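Local atomic coordinates of nudix hydrolase domain-containing protein (Thermotoga maritima, PDB entry 3E57), a protein that is of unknown function but, as a putative Nudix hydrolase, probably cleaves nucleoside diphosphates linked to another moiety. Residues Tyr72-Asp77 with Tyr99-Gly104; Val81-Arg86 with Glu178-Glu183; Glu137-Gly142 with Leu159-Gly164. One frame throughout, in Å; residues are numbered along the deposited sequence.

The three contacts lie in one mixed sheet of the Nudix domain. Contact 1 is the middle member. Strand 80-85 of contact 2 runs antiparallel to its strand 66-77, with Leu82 N 2.9 Å from Ile75 O. Strand 155-163 of contact 3 runs parallel to 66-77, with Gly162 N 2.7 Å from Val74 O. The centre of contact 1 is about 9 Å from that of contact 2 and about 10 Å from that of contact 3. Contacts 2 and 3 do not touch. Contact 1 touches helix 115-130 through Ile103, contact 3 through Leu138 and Phe160. That helix carries the Arg-Glu-Val-Asn-Glu-Glu core of a Nudix box and probably binds metal, as in other Nudix hydrolases.

Contact 1: residues Tyr72-Asp77 with Tyr99-Gly104; sequences YVVIMD and YSLGIG
Val73 and Ile103 pair in a very short antiparallel ladder of the Nudix fold, where the chain joins the sheet before reaching helix 115-130. The backbone bonds are reciprocal: Val73 N to Ile103 O is 2.9 Å and Ile103 N to Val73 O is 2.8 Å. Val73 O also receives a CA-H contact from Gly102.

The aromatic contact belongs to Tyr72. Its CG stands anti to the backbone N (chi1 -165°), which lays the ring along the backbone of Leu101-Gly104. Gly102 CA sits over one face, 3.9 Å from the centroid of the Tyr72 ring, in a CH-pi contact. A side chain on Gly102 would strike this ring, and the backbone angles of Gly102 by themselves call for glycine.

Apolar side chains meet on both faces of the strand. Val74 CG1 meets Leu101 CD1 at 3.8 Å. On the side of Val73 and Ile103, Ile75 CD1 is pressed to 3.5 Å from Ile103 CD1. That side packs on helix 115-130, where Ile103 touches Glu126 and Glu130.

The polar contacts gather at the Tyr72 hydroxyl, which is hydrogen-bonded to Ser196 of helix 194-206. A leucine in place of Tyr72 would probably leave Gly102 without its aromatic cover and Ser196 without this partner. One water bridges the hydroxyl to the loop, 2.7 Å from Tyr72 OH and 3.0 Å from Gly102 O.

Contact 2: residues Val81-Arg86 with Glu178-Glu183; sequences VLITKR and ELIKLE
Val81 and Ile180 lie side by side and point the same way, as a hydrogen-bonded pair of two antiparallel strands. The pairing sets strand 176-181 beside strand 80-85, so residues almost a hundred apart in sequence become neighbours in the Nudix sheet. In each of the two side chains, CG1 sits between the backbone N and the carbonyl carbon (chi1 60° in Val81, 69° in Ile180). This turns the two branches against each other, and Val81 CG1 is only 3.4 Å from Ile180 CG1, tighter than usual.

Ile83 comes to the same residue at a slant. Its CG1 meets Ile180 CD1 at 3.7 Å, so Ile180 touches two residues of the facing strand. Leu101 and Tyr99 add to this cluster against Val81 and Ile83. Helix 185-189 reaches it through Leu185 and Phe188, which touch Ile180.

Leu82 and Leu179 are on the other face of the sheet. They meet more loosely: Leu179 CD2 lies 3.9 Å from Leu82 N, and 4.2 Å from Leu82 CB.

Four backbone bonds join the strands, two at Val81-Ile180 and two at Ile83-Glu178. The one from Ile83 N to Glu178 O, 2.9 Å long, is almost straight at 177°.

The polar bonding between the segments is thus all backbone, while the side chains meet through hydrocarbon alone. Between these segments the strands are held by sheet pairing and apolar contact, without a charge pair.

Contact 3: residues Glu137-Gly142 with Leu159-Gly164; sequences ELEFLG and LFLGRG
Phe140 and Phe160 leave their strands by different torsions. Phe140 CG is anti to the backbone N (chi1 176°), whereas Phe160 CG is anti to the carbonyl carbon (chi1 -62°) and leans toward the neighbouring strand. The edge of Phe140 therefore meets the face of Phe160 in a T-shaped pair, with centroids 5.2 Å apart and planes at 61°. Phe140 CD1 lies over the Phe160 face, and Phe160 CE1 is 3.5 Å from Phe140 CB. Phe41 packs against both rings, and helix 115-130 touches Phe160.

The opposite face carries a salt bridge. Glu139 OE1 is 3.4 Å from Arg163 NH1, and the hydrogen bond there is weak. Leu161 lies alongside the pair, its CD2 over one face of the guanidinium. Farther along, Leu141 CD1 packs 4.1 Å from Leu159 CD2, and helix 194-206 touches both leucines.

Leu138 CD2 is tight against Gly162 CA at 3.4 Å.

Leu141 N gives Leu159 O a 2.7 Å bond. Gly142 N gives Leu159 O a weak one of 3.4 Å. Two residues thus face one, a classic beta bulge, here in the antiparallel pairing of strands 131-145 and 155-163 within the Nudix sheet.

Contact 1: residues Tyr72-Asp77 with Tyr99-Gly104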
ATOM      1  N   TYR B  72     -15.989  -0.757   3.556  1.00 27.77           N
ATOM      2  CA  TYR B  72     -15.467   0.611   3.591  1.00 27.14           C
ATOM      3  C   TYR B  72     -15.829   1.286   2.269  1.00 27.12           C
ATOM      4  O   TYR B  72     -15.283   0.942   1.213  1.00 26.45           O
ATOM      5  CB  TYR B  72     -13.955   0.578   3.786  1.00 27.56           C
ATOM      6  CG  TYR B  72     -13.342   1.903   4.190  1.00 27.02           C
ATOM      7  CD1 TYR B  72     -13.565   2.435   5.461  1.00 27.74           C
ATOM      8  CD2 TYR B  72     -12.524   2.611   3.327  1.00 27.51           C
ATOM      9  CE1 TYR B  72     -13.008   3.639   5.843  1.00 27.62           C
ATOM     10  CE2 TYR B  72     -11.954   3.827   3.721  1.00 28.06           C
ATOM     11  CZ  TYR B  72     -12.206   4.328   4.982  1.00 27.65           C
ATOM     12  OH  TYR B  72     -11.633   5.540   5.367  1.00 28.87           O
ATOM     13  N   VAL B  73     -16.765   2.224   2.323  1.00 26.09           N
ATOM     14  CA  VAL B  73     -17.376   2.755   1.123  1.00 26.24           C
ATOM     15  C   VAL B  73     -17.043   4.224   0.944  1.00 26.44           C
ATOM     16  O   VAL B  73     -17.297   5.043   1.828  1.00 25.89           O
ATOM     17  CB  VAL B  73     -18.910   2.585   1.162  1.00 26.75           C
ATOM     18  CG1 VAL B  73     -19.522   3.042  -0.161  1.00 26.25           C
ATOM     19  CG2 VAL B  73     -19.278   1.128   1.466  1.00 26.33           C
ATOM     20  N   VAL B  74     -16.470   4.538  -0.211  1.00 26.39           N
ATOM     21  CA  VAL B  74     -16.244   5.897  -0.631  1.00 26.73           C
ATOM     22  C   VAL B  74     -17.428   6.276  -1.516  1.00 27.15           C
ATOM     23  O   VAL B  74     -17.795   5.521  -2.426  1.00 26.79           O
ATOM     24  CB  VAL B  74     -14.944   6.003  -1.439  1.00 27.00           C
ATOM     25  CG1 VAL B  74     -14.789   7.415  -2.014  1.00 27.81           C
ATOM     26  CG2 VAL B  74     -13.744   5.624  -0.561  1.00 26.14           C
ATOM     27  N   ILE B  75     -18.029   7.424  -1.235  1.00 27.17           N
ATOM     28  CA  ILE B  75     -19.241   7.850  -1.921  1.00 28.53           C
ATOM     29  C   ILE B  75     -18.901   8.961  -2.896  1.00 28.75           C
ATOM     30  O   ILE B  75     -18.232   9.917  -2.520  1.00 26.78           O
ATOM     31  CB  ILE B  75     -20.301   8.333  -0.898  1.00 28.07           C
ATOM     32  CG1 ILE B  75     -20.834   7.136  -0.115  1.00 29.22           C
ATOM     33  CG2 ILE B  75     -21.456   9.066  -1.594  1.00 28.23           C
ATOM     34  CD1 ILE B  75     -21.652   7.518   1.071  1.00 29.30           C
ATOM     35  N   MET B  76     -19.344   8.813  -4.149  1.00 29.87           N
ATOM     36  CA  MET B  76     -19.258   9.886  -5.135  1.00 31.72           C
ATOM     37  C   MET B  76     -20.637  10.298  -5.638  1.00 32.18           C
ATOM     38  O   MET B  76     -21.435   9.439  -6.014  1.00 32.60           O
ATOM     39  CB  MET B  76     -18.415   9.460  -6.330  1.00 31.70           C
ATOM     40  CG  MET B  76     -16.918   9.556  -6.082  1.00 33.82           C
ATOM     41  SD  MET B  76     -15.987   9.365  -7.604  1.00 35.18           S
ATOM     42  CE  MET B  76     -16.027  11.031  -8.279  1.00 36.35           C
ATOM     43  N   ASP B  77     -20.892  11.606  -5.630  1.00 32.77           N
ATOM     44  CA  ASP B  77     -22.114  12.212  -6.172  1.00 33.22           C
ATOM     45  C   ASP B  77     -21.667  12.995  -7.395  1.00 33.53           C
ATOM     46  O   ASP B  77     -21.008  14.027  -7.273  1.00 32.93           O
ATOM     47  CB  ASP B  77     -22.760  13.137  -5.128  1.00 33.25           C
ATOM     48  CG  ASP B  77     -24.146  13.658  -5.547  1.00 33.92           C
ATOM     49  OD1 ASP B  77     -24.437  13.748  -6.755  1.00 36.91           O
ATOM     50  OD2 ASP B  77     -24.940  14.007  -4.650  1.00 35.22           O
ATOM     51  N   TYR B  99      -9.759  15.107   8.128  1.00 25.70           N
ATOM     52  CA  TYR B  99     -10.722  14.776   7.091  1.00 25.25           C
ATOM     53  C   TYR B  99     -10.645  13.262   6.845  1.00 25.80           C
ATOM     54  O   TYR B  99      -9.568  12.658   6.904  1.00 24.59           O
ATOM     55  CB  TYR B  99     -10.403  15.510   5.806  1.00 24.60           C
ATOM     56  CG  TYR B  99     -10.502  17.027   5.872  1.00 22.64           C
ATOM     57  CD1 TYR B  99     -11.721  17.665   6.041  1.00 23.80           C
ATOM     58  CD2 TYR B  99      -9.377  17.809   5.704  1.00 23.84           C
ATOM     59  CE1 TYR B  99     -11.806  19.072   6.065  1.00 23.68           C
ATOM     60  CE2 TYR B  99      -9.439  19.189   5.728  1.00 23.58           C
ATOM     61  CZ  TYR B  99     -10.658  19.822   5.905  1.00 23.12           C
ATOM     62  OH  TYR B  99     -10.690  21.214   5.928  1.00 22.89           O
ATOM     63  N   SER B 100     -11.787  12.645   6.591  1.00 26.37           N
ATOM     64  CA  SER B 100     -11.805  11.218   6.295  1.00 27.49           C
ATOM     65  C   SER B 100     -12.550  10.937   4.992  1.00 27.55           C
ATOM     66  O   SER B 100     -13.412  11.713   4.564  1.00 27.25           O
ATOM     67  CB  SER B 100     -12.409  10.454   7.466  1.00 28.08           C
ATOM     68  OG  SER B 100     -13.768  10.775   7.599  1.00 32.65           O
ATOM     69  N   LEU B 101     -12.182   9.824   4.371  1.00 27.48           N
ATOM     70  CA  LEU B 101     -12.682   9.407   3.077  1.00 28.00           C
ATOM     71  C   LEU B 101     -13.011   7.933   3.240  1.00 28.87           C
ATOM     72  O   LEU B 101     -12.102   7.091   3.391  1.00 29.95           O
ATOM     73  CB  LEU B 101     -11.615   9.549   1.996  1.00 27.92           C
ATOM     74  CG  LEU B 101     -12.022   9.088   0.601  1.00 28.00           C
ATOM     75  CD1 LEU B 101     -13.037  10.081   0.010  1.00 29.55           C
ATOM     76  CD2 LEU B 101     -10.842   8.900  -0.334  1.00 28.14           C
ATOM     77  N   GLY B 102     -14.291   7.624   3.241  1.00 28.42           N
ATOM     78  CA  GLY B 102     -14.726   6.258   3.395  1.00 28.91           C
ATOM     79  C   GLY B 102     -15.543   6.090   4.649  1.00 29.16           C
ATOM     80  O   GLY B 102     -15.180   6.604   5.708  1.00 28.95           O
ATOM     81  N   ILE B 103     -16.651   5.369   4.516  1.00 29.94           N
ATOM     82  CA  ILE B 103     -17.529   5.062   5.637  1.00 30.39           C
ATOM     83  C   ILE B 103     -17.469   3.558   5.866  1.00 30.47           C
ATOM     84  O   ILE B 103     -17.779   2.770   4.972  1.00 29.73           O
ATOM     85  CB  ILE B 103     -18.966   5.486   5.333  1.00 30.62           C
ATOM     86  CG1 ILE B 103     -19.019   6.979   5.010  1.00 31.26           C
ATOM     87  CG2 ILE B 103     -19.882   5.176   6.514  1.00 30.74           C
ATOM     88  CD1 ILE B 103     -20.254   7.368   4.258  1.00 31.12           C
ATOM     89  N   GLY B 104     -17.011   3.167   7.047  1.00 30.83           N
ATOM     90  CA  GLY B 104     -16.849   1.768   7.370  1.00 31.95           C
ATOM     91  C   GLY B 104     -17.589   1.357   8.617  1.00 32.42           C
ATOM     92  O   GLY B 104     -17.945   2.191   9.448  1.00 32.55           O
TER
HETATM   93  O   HOH W   1     -12.754   6.757   7.451  1.00 51.79           O

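Contact 2: residues Val81-Arg86 with Glu178-Glu183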
ATOM      1  N   VAL B  81     -16.596  13.773  -4.552  1.00 31.28           N
ATOM      2  CA  VAL B  81     -16.422  12.709  -3.576  1.00 30.31           C
ATOM      3  C   VAL B  81     -16.735  13.248  -2.185  1.00 28.97           C
ATOM      4  O   VAL B  81     -16.426  14.404  -1.881  1.00 27.88           O
ATOM      5  CB  VAL B  81     -14.981  12.120  -3.610  1.00 30.63           C
ATOM      6  CG1 VAL B  81     -13.940  13.181  -3.298  1.00 31.05           C
ATOM      7  CG2 VAL B  81     -14.869  10.946  -2.645  1.00 31.71           C
ATOM      8  N   LEU B  82     -17.337  12.405  -1.352  1.00 27.90           N
ATOM      9  CA  LEU B  82     -17.728  12.791  -0.005  1.00 28.14           C
ATOM     10  C   LEU B  82     -16.543  12.710   0.972  1.00 27.46           C
ATOM     11  O   LEU B  82     -15.931  11.662   1.122  1.00 25.12           O
ATOM     12  CB  LEU B  82     -18.862  11.900   0.489  1.00 27.99           C
ATOM     13  CG  LEU B  82     -19.389  12.157   1.903  1.00 28.00           C
ATOM     14  CD1 LEU B  82     -20.104  13.493   1.982  1.00 28.05           C
ATOM     15  CD2 LEU B  82     -20.295  11.016   2.350  1.00 27.99           C
ATOM     16  N   ILE B  83     -16.257  13.832   1.615  1.00 27.73           N
ATOM     17  CA  ILE B  83     -15.269  13.930   2.683  1.00 28.63           C
ATOM     18  C   ILE B  83     -16.036  14.258   3.952  1.00 29.08           C
ATOM     19  O   ILE B  83     -16.935  15.094   3.923  1.00 28.46           O
ATOM     20  CB  ILE B  83     -14.281  15.073   2.394  1.00 28.39           C
ATOM     21  CG1 ILE B  83     -13.450  14.759   1.145  1.00 30.44           C
ATOM     22  CG2 ILE B  83     -13.369  15.314   3.581  1.00 29.25           C
ATOM     23  CD1 ILE B  83     -12.411  13.707   1.342  1.00 31.52           C
ATOM     24  N   THR B  84     -15.707  13.597   5.054  1.00 29.55           N
ATOM     25  CA  THR B  84     -16.362  13.883   6.318  1.00 31.30           C
ATOM     26  C   THR B  84     -15.318  14.231   7.367  1.00 31.87           C
ATOM     27  O   THR B  84     -14.134  13.935   7.206  1.00 30.79           O
ATOM     28  CB  THR B  84     -17.199  12.691   6.819  1.00 31.20           C
ATOM     29  OG1 THR B  84     -16.352  11.546   6.934  1.00 33.44           O
ATOM     30  CG2 THR B  84     -18.354  12.382   5.856  1.00 30.89           C
ATOM     31  N   LYS B  85     -15.787  14.848   8.443  1.00 33.64           N
ATOM     32  CA  LYS B  85     -14.932  15.304   9.518  1.00 35.26           C
ATOM     33  C   LYS B  85     -15.768  15.407  10.772  1.00 36.71           C
ATOM     34  O   LYS B  85     -16.814  16.058  10.756  1.00 37.54           O
ATOM     35  CB  LYS B  85     -14.381  16.683   9.160  1.00 35.21           C
ATOM     36  CG  LYS B  85     -13.421  17.249  10.160  1.00 35.09           C
ATOM     37  CD  LYS B  85     -12.815  18.535   9.634  1.00 36.00           C
ATOM     38  CE  LYS B  85     -13.786  19.696   9.723  1.00 37.31           C
ATOM     39  NZ  LYS B  85     -13.331  20.746  10.661  1.00 38.56           N
ATOM     40  N   ARG B  86     -15.337  14.747  11.841  1.00 38.33           N
ATOM     41  CA  ARG B  86     -16.037  14.836  13.131  1.00 39.16           C
ATOM     42  C   ARG B  86     -15.928  16.242  13.710  1.00 39.31           C
ATOM     43  O   ARG B  86     -16.939  16.867  14.032  1.00 39.82           O
ATOM     44  CB  ARG B  86     -15.469  13.820  14.120  1.00 39.66           C
ATOM     45  CG  ARG B  86     -16.027  12.399  13.957  1.00 41.57           C
ATOM     46  CD  ARG B  86     -14.938  11.324  13.918  1.00 42.56           C
ATOM     47  NE  ARG B  86     -13.704  11.751  14.577  1.00 45.18           N
ATOM     48  CZ  ARG B  86     -12.594  11.018  14.661  1.00 45.60           C
ATOM     49  NH1 ARG B  86     -12.547   9.781  14.171  1.00 47.57           N
ATOM     50  NH2 ARG B  86     -11.527  11.530  15.269  1.00 47.10           N
ATOM     51  N   GLU B 178     -18.433  17.409   3.168  1.00 37.45           N
ATOM     52  CA  GLU B 178     -18.132  18.258   2.037  1.00 37.17           C
ATOM     53  C   GLU B 178     -18.140  17.339   0.841  1.00 35.95           C
ATOM     54  O   GLU B 178     -17.683  16.208   0.946  1.00 34.70           O
ATOM     55  CB  GLU B 178     -16.725  18.844   2.161  1.00 37.13           C
ATOM     56  CG  GLU B 178     -16.624  20.233   2.735  1.00 38.74           C
ATOM     57  CD  GLU B 178     -15.186  20.725   2.732  1.00 38.43           C
ATOM     58  OE1 GLU B 178     -14.447  20.400   3.682  1.00 38.54           O
ATOM     59  OE2 GLU B 178     -14.795  21.419   1.768  1.00 42.00           O
ATOM     60  N   LEU B 179     -18.644  17.818  -0.288  1.00 35.48           N
ATOM     61  CA  LEU B 179     -18.462  17.116  -1.553  1.00 35.66           C
ATOM     62  C   LEU B 179     -17.370  17.885  -2.279  1.00 35.54           C
ATOM     63  O   LEU B 179     -17.525  19.071  -2.535  1.00 35.61           O
ATOM     64  CB  LEU B 179     -19.753  17.087  -2.379  1.00 35.54           C
ATOM     65  CG  LEU B 179     -20.816  16.087  -1.918  1.00 35.05           C
ATOM     66  CD1 LEU B 179     -22.170  16.420  -2.525  1.00 34.53           C
ATOM     67  CD2 LEU B 179     -20.427  14.668  -2.273  1.00 34.33           C
ATOM     68  N   ILE B 180     -16.244  17.237  -2.559  1.00 34.99           N
ATOM     69  CA  ILE B 180     -15.156  17.926  -3.235  1.00 35.24           C
ATOM     70  C   ILE B 180     -14.969  17.378  -4.633  1.00 35.18           C
ATOM     71  O   ILE B 180     -15.201  16.200  -4.884  1.00 35.31           O
ATOM     72  CB  ILE B 180     -13.825  17.846  -2.442  1.00 35.05           C
ATOM     73  CG1 ILE B 180     -13.263  16.425  -2.434  1.00 35.39           C
ATOM     74  CG2 ILE B 180     -14.027  18.363  -1.005  1.00 34.74           C
ATOM     75  CD1 ILE B 180     -11.891  16.335  -1.800  1.00 35.21           C
ATOM     76  N   LYS B 181     -14.546  18.242  -5.540  1.00 35.50           N
ATOM     77  CA  LYS B 181     -14.206  17.826  -6.890  1.00 35.61           C
ATOM     78  C   LYS B 181     -13.000  16.892  -6.828  1.00 35.32           C
ATOM     79  O   LYS B 181     -12.132  17.032  -5.960  1.00 34.59           O
ATOM     80  CB  LYS B 181     -13.918  19.050  -7.761  1.00 35.56           C
ATOM     81  CG  LYS B 181     -15.179  19.853  -8.058  1.00 37.49           C
ATOM     82  CD  LYS B 181     -14.937  21.057  -8.951  1.00 37.93           C
ATOM     83  CE  LYS B 181     -14.392  22.249  -8.167  1.00 40.03           C
ATOM     84  NZ  LYS B 181     -14.484  23.510  -8.981  1.00 40.56           N
ATOM     85  N   LEU B 182     -12.958  15.929  -7.741  1.00 35.11           N
ATOM     86  CA  LEU B 182     -11.884  14.948  -7.769  1.00 34.82           C
ATOM     87  C   LEU B 182     -10.522  15.624  -7.935  1.00 34.21           C
ATOM     88  O   LEU B 182      -9.539  15.159  -7.370  1.00 33.63           O
ATOM     89  CB  LEU B 182     -12.112  13.926  -8.890  1.00 35.46           C
ATOM     90  CG  LEU B 182     -11.751  12.465  -8.635  1.00 36.04           C
ATOM     91  CD1 LEU B 182     -12.365  11.927  -7.352  1.00 37.20           C
ATOM     92  CD2 LEU B 182     -12.223  11.627  -9.823  1.00 36.63           C
ATOM     93  N   GLU B 183     -10.464  16.731  -8.677  1.00 33.41           N
ATOM     94  CA  GLU B 183      -9.190  17.461  -8.848  1.00 33.25           C
ATOM     95  C   GLU B 183      -8.744  18.219  -7.584  1.00 32.66           C
ATOM     96  O   GLU B 183      -7.655  18.822  -7.566  1.00 32.63           O
ATOM     97  CB  GLU B 183      -9.227  18.400 -10.064  1.00 33.90           C
ATOM     98  CG  GLU B 183     -10.036  19.683  -9.900  1.00 34.85           C
ATOM     99  CD  GLU B 183     -11.411  19.618 -10.539  1.00 37.16           C
ATOM    100  OE1 GLU B 183     -11.944  18.498 -10.732  1.00 38.97           O
ATOM    101  OE2 GLU B 183     -11.959  20.703 -10.838  1.00 37.14           O
TER

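Contact 3: residues Glu137-Gly142 with Leu159-Gly164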
ATOM      1  N   GLU B 137     -24.285   1.936  -8.329  1.00 43.04           N
ATOM      2  CA  GLU B 137     -23.366   0.814  -8.229  1.00 42.86           C
ATOM      3  C   GLU B 137     -22.594   0.958  -6.952  1.00 41.64           C
ATOM      4  O   GLU B 137     -22.132   2.060  -6.618  1.00 41.98           O
ATOM      5  CB  GLU B 137     -22.392   0.769  -9.416  1.00 43.09           C
ATOM      6  CG  GLU B 137     -22.931   0.034 -10.644  1.00 44.58           C
ATOM      7  CD  GLU B 137     -21.904  -0.883 -11.315  1.00 45.22           C
ATOM      8  OE1 GLU B 137     -20.688  -0.573 -11.270  1.00 49.01           O
ATOM      9  OE2 GLU B 137     -22.324  -1.915 -11.903  1.00 47.57           O
ATOM     10  N   LEU B 138     -22.506  -0.136  -6.204  1.00 40.03           N
ATOM     11  CA  LEU B 138     -21.351  -0.338  -5.349  1.00 37.93           C
ATOM     12  C   LEU B 138     -20.382  -1.111  -6.219  1.00 36.96           C
ATOM     13  O   LEU B 138     -20.675  -2.226  -6.664  1.00 37.02           O
ATOM     14  CB  LEU B 138     -21.676  -1.103  -4.068  1.00 38.66           C
ATOM     15  CG  LEU B 138     -22.375  -0.324  -2.949  1.00 39.33           C
ATOM     16  CD1 LEU B 138     -22.076  -0.972  -1.597  1.00 40.68           C
ATOM     17  CD2 LEU B 138     -21.963   1.144  -2.929  1.00 39.36           C
ATOM     18  N   GLU B 139     -19.252  -0.489  -6.514  1.00 34.90           N
ATOM     19  CA  GLU B 139     -18.218  -1.126  -7.302  1.00 33.74           C
ATOM     20  C   GLU B 139     -17.173  -1.569  -6.308  1.00 31.95           C
ATOM     21  O   GLU B 139     -16.571  -0.727  -5.656  1.00 30.97           O
ATOM     22  CB  GLU B 139     -17.627  -0.127  -8.300  1.00 33.99           C
ATOM     23  CG  GLU B 139     -16.590  -0.737  -9.256  1.00 35.36           C
ATOM     24  CD  GLU B 139     -15.875   0.300 -10.127  1.00 36.93           C
ATOM     25  OE1 GLU B 139     -16.265   1.495 -10.119  1.00 42.07           O
ATOM     26  OE2 GLU B 139     -14.903  -0.083 -10.815  1.00 42.09           O
ATOM     27  N   PHE B 140     -16.973  -2.873  -6.165  1.00 29.43           N
ATOM     28  CA  PHE B 140     -15.908  -3.372  -5.308  1.00 28.50           C
ATOM     29  C   PHE B 140     -14.548  -3.096  -5.960  1.00 27.33           C
ATOM     30  O   PHE B 140     -14.334  -3.453  -7.115  1.00 25.89           O
ATOM     31  CB  PHE B 140     -16.087  -4.867  -5.073  1.00 28.05           C
ATOM     32  CG  PHE B 140     -14.979  -5.503  -4.267  1.00 28.11           C
ATOM     33  CD1 PHE B 140     -14.852  -5.262  -2.915  1.00 27.42           C
ATOM     34  CD2 PHE B 140     -14.065  -6.345  -4.873  1.00 27.61           C
ATOM     35  CE1 PHE B 140     -13.848  -5.864  -2.181  1.00 26.39           C
ATOM     36  CE2 PHE B 140     -13.058  -6.954  -4.144  1.00 26.89           C
ATOM     37  CZ  PHE B 140     -12.949  -6.717  -2.807  1.00 27.39           C
ATOM     38  N   LEU B 141     -13.641  -2.454  -5.221  1.00 26.32           N
ATOM     39  CA  LEU B 141     -12.317  -2.137  -5.740  1.00 25.89           C
ATOM     40  C   LEU B 141     -11.254  -3.118  -5.276  1.00 25.45           C
ATOM     41  O   LEU B 141     -10.399  -3.511  -6.049  1.00 25.49           O
ATOM     42  CB  LEU B 141     -11.919  -0.707  -5.357  1.00 25.88           C
ATOM     43  CG  LEU B 141     -12.842   0.426  -5.805  1.00 24.21           C
ATOM     44  CD1 LEU B 141     -12.213   1.775  -5.446  1.00 23.79           C
ATOM     45  CD2 LEU B 141     -13.130   0.349  -7.291  1.00 26.08           C
ATOM     46  N   GLY B 142     -11.287  -3.512  -4.012  1.00 25.07           N
ATOM     47  CA  GLY B 142     -10.304  -4.460  -3.497  1.00 24.34           C
ATOM     48  C   GLY B 142     -10.183  -4.397  -1.993  1.00 23.56           C
ATOM     49  O   GLY B 142     -11.107  -3.948  -1.307  1.00 23.07           O
ATOM     50  N   LEU B 159     -12.828  -2.345   0.165  1.00 24.04           N
ATOM     51  CA  LEU B 159     -13.035  -1.020  -0.396  1.00 24.40           C
ATOM     52  C   LEU B 159     -13.992  -1.019  -1.584  1.00 24.65           C
ATOM     53  O   LEU B 159     -13.777  -1.734  -2.571  1.00 24.15           O
ATOM     54  CB  LEU B 159     -11.704  -0.447  -0.847  1.00 23.52           C
ATOM     55  CG  LEU B 159     -11.709   0.936  -1.505  1.00 23.46           C
ATOM     56  CD1 LEU B 159     -12.296   2.007  -0.565  1.00 24.77           C
ATOM     57  CD2 LEU B 159     -10.266   1.279  -1.921  1.00 23.44           C
ATOM     58  N   PHE B 160     -15.028  -0.190  -1.476  1.00 25.19           N
ATOM     59  CA  PHE B 160     -15.991   0.034  -2.539  1.00 25.81           C
ATOM     60  C   PHE B 160     -16.066   1.488  -2.898  1.00 26.12           C
ATOM     61  O   PHE B 160     -15.851   2.357  -2.051  1.00 25.27           O
ATOM     62  CB  PHE B 160     -17.402  -0.360  -2.091  1.00 25.84           C
ATOM     63  CG  PHE B 160     -17.552  -1.794  -1.750  1.00 26.43           C
ATOM     64  CD1 PHE B 160     -18.080  -2.689  -2.672  1.00 25.89           C
ATOM     65  CD2 PHE B 160     -17.174  -2.259  -0.505  1.00 26.47           C
ATOM     66  CE1 PHE B 160     -18.205  -4.018  -2.357  1.00 26.55           C
ATOM     67  CE2 PHE B 160     -17.299  -3.588  -0.187  1.00 26.27           C
ATOM     68  CZ  PHE B 160     -17.822  -4.465  -1.112  1.00 26.54           C
ATOM     69  N   LEU B 161     -16.418   1.738  -4.155  1.00 27.14           N
ATOM     70  CA  LEU B 161     -16.816   3.046  -4.637  1.00 28.01           C
ATOM     71  C   LEU B 161     -18.330   2.997  -4.862  1.00 28.92           C
ATOM     72  O   LEU B 161     -18.820   2.198  -5.672  1.00 28.67           O
ATOM     73  CB  LEU B 161     -16.112   3.344  -5.948  1.00 27.73           C
ATOM     74  CG  LEU B 161     -16.486   4.628  -6.670  1.00 28.78           C
ATOM     75  CD1 LEU B 161     -16.293   5.842  -5.770  1.00 28.57           C
ATOM     76  CD2 LEU B 161     -15.664   4.743  -7.942  1.00 29.37           C
ATOM     77  N   GLY B 162     -19.067   3.823  -4.135  1.00 29.91           N
ATOM     78  CA  GLY B 162     -20.522   3.892  -4.310  1.00 31.18           C
ATOM     79  C   GLY B 162     -20.856   5.184  -5.015  1.00 32.28           C
ATOM     80  O   GLY B 162     -20.580   6.257  -4.486  1.00 31.94           O
ATOM     81  N   ARG B 163     -21.431   5.102  -6.209  1.00 32.86           N
ATOM     82  CA  ARG B 163     -21.828   6.307  -6.926  1.00 34.71           C
ATOM     83  C   ARG B 163     -23.337   6.506  -6.772  1.00 35.24           C
ATOM     84  O   ARG B 163     -24.106   5.553  -6.903  1.00 35.43           O
ATOM     85  CB  ARG B 163     -21.462   6.226  -8.406  1.00 34.91           C
ATOM     86  CG  ARG B 163     -19.965   6.227  -8.730  1.00 36.13           C
ATOM     87  CD  ARG B 163     -19.799   6.384 -10.248  1.00 38.00           C
ATOM     88  NE  ARG B 163     -18.414   6.379 -10.733  1.00 39.65           N
ATOM     89  CZ  ARG B 163     -17.724   5.288 -11.065  1.00 42.01           C
ATOM     90  NH1 ARG B 163     -18.248   4.070 -10.939  1.00 43.63           N
ATOM     91  NH2 ARG B 163     -16.481   5.415 -11.513  1.00 43.85           N
ATOM     92  N   GLY B 164     -23.757   7.735  -6.494  1.00 35.93           N
ATOM     93  CA  GLY B 164     -25.180   8.004  -6.320  1.00 36.65           C
ATOM     94  C   GLY B 164     -25.529   9.447  -6.038  1.00 37.33           C
ATOM     95  O   GLY B 164     -24.835  10.367  -6.475  1.00 37.81           O
TER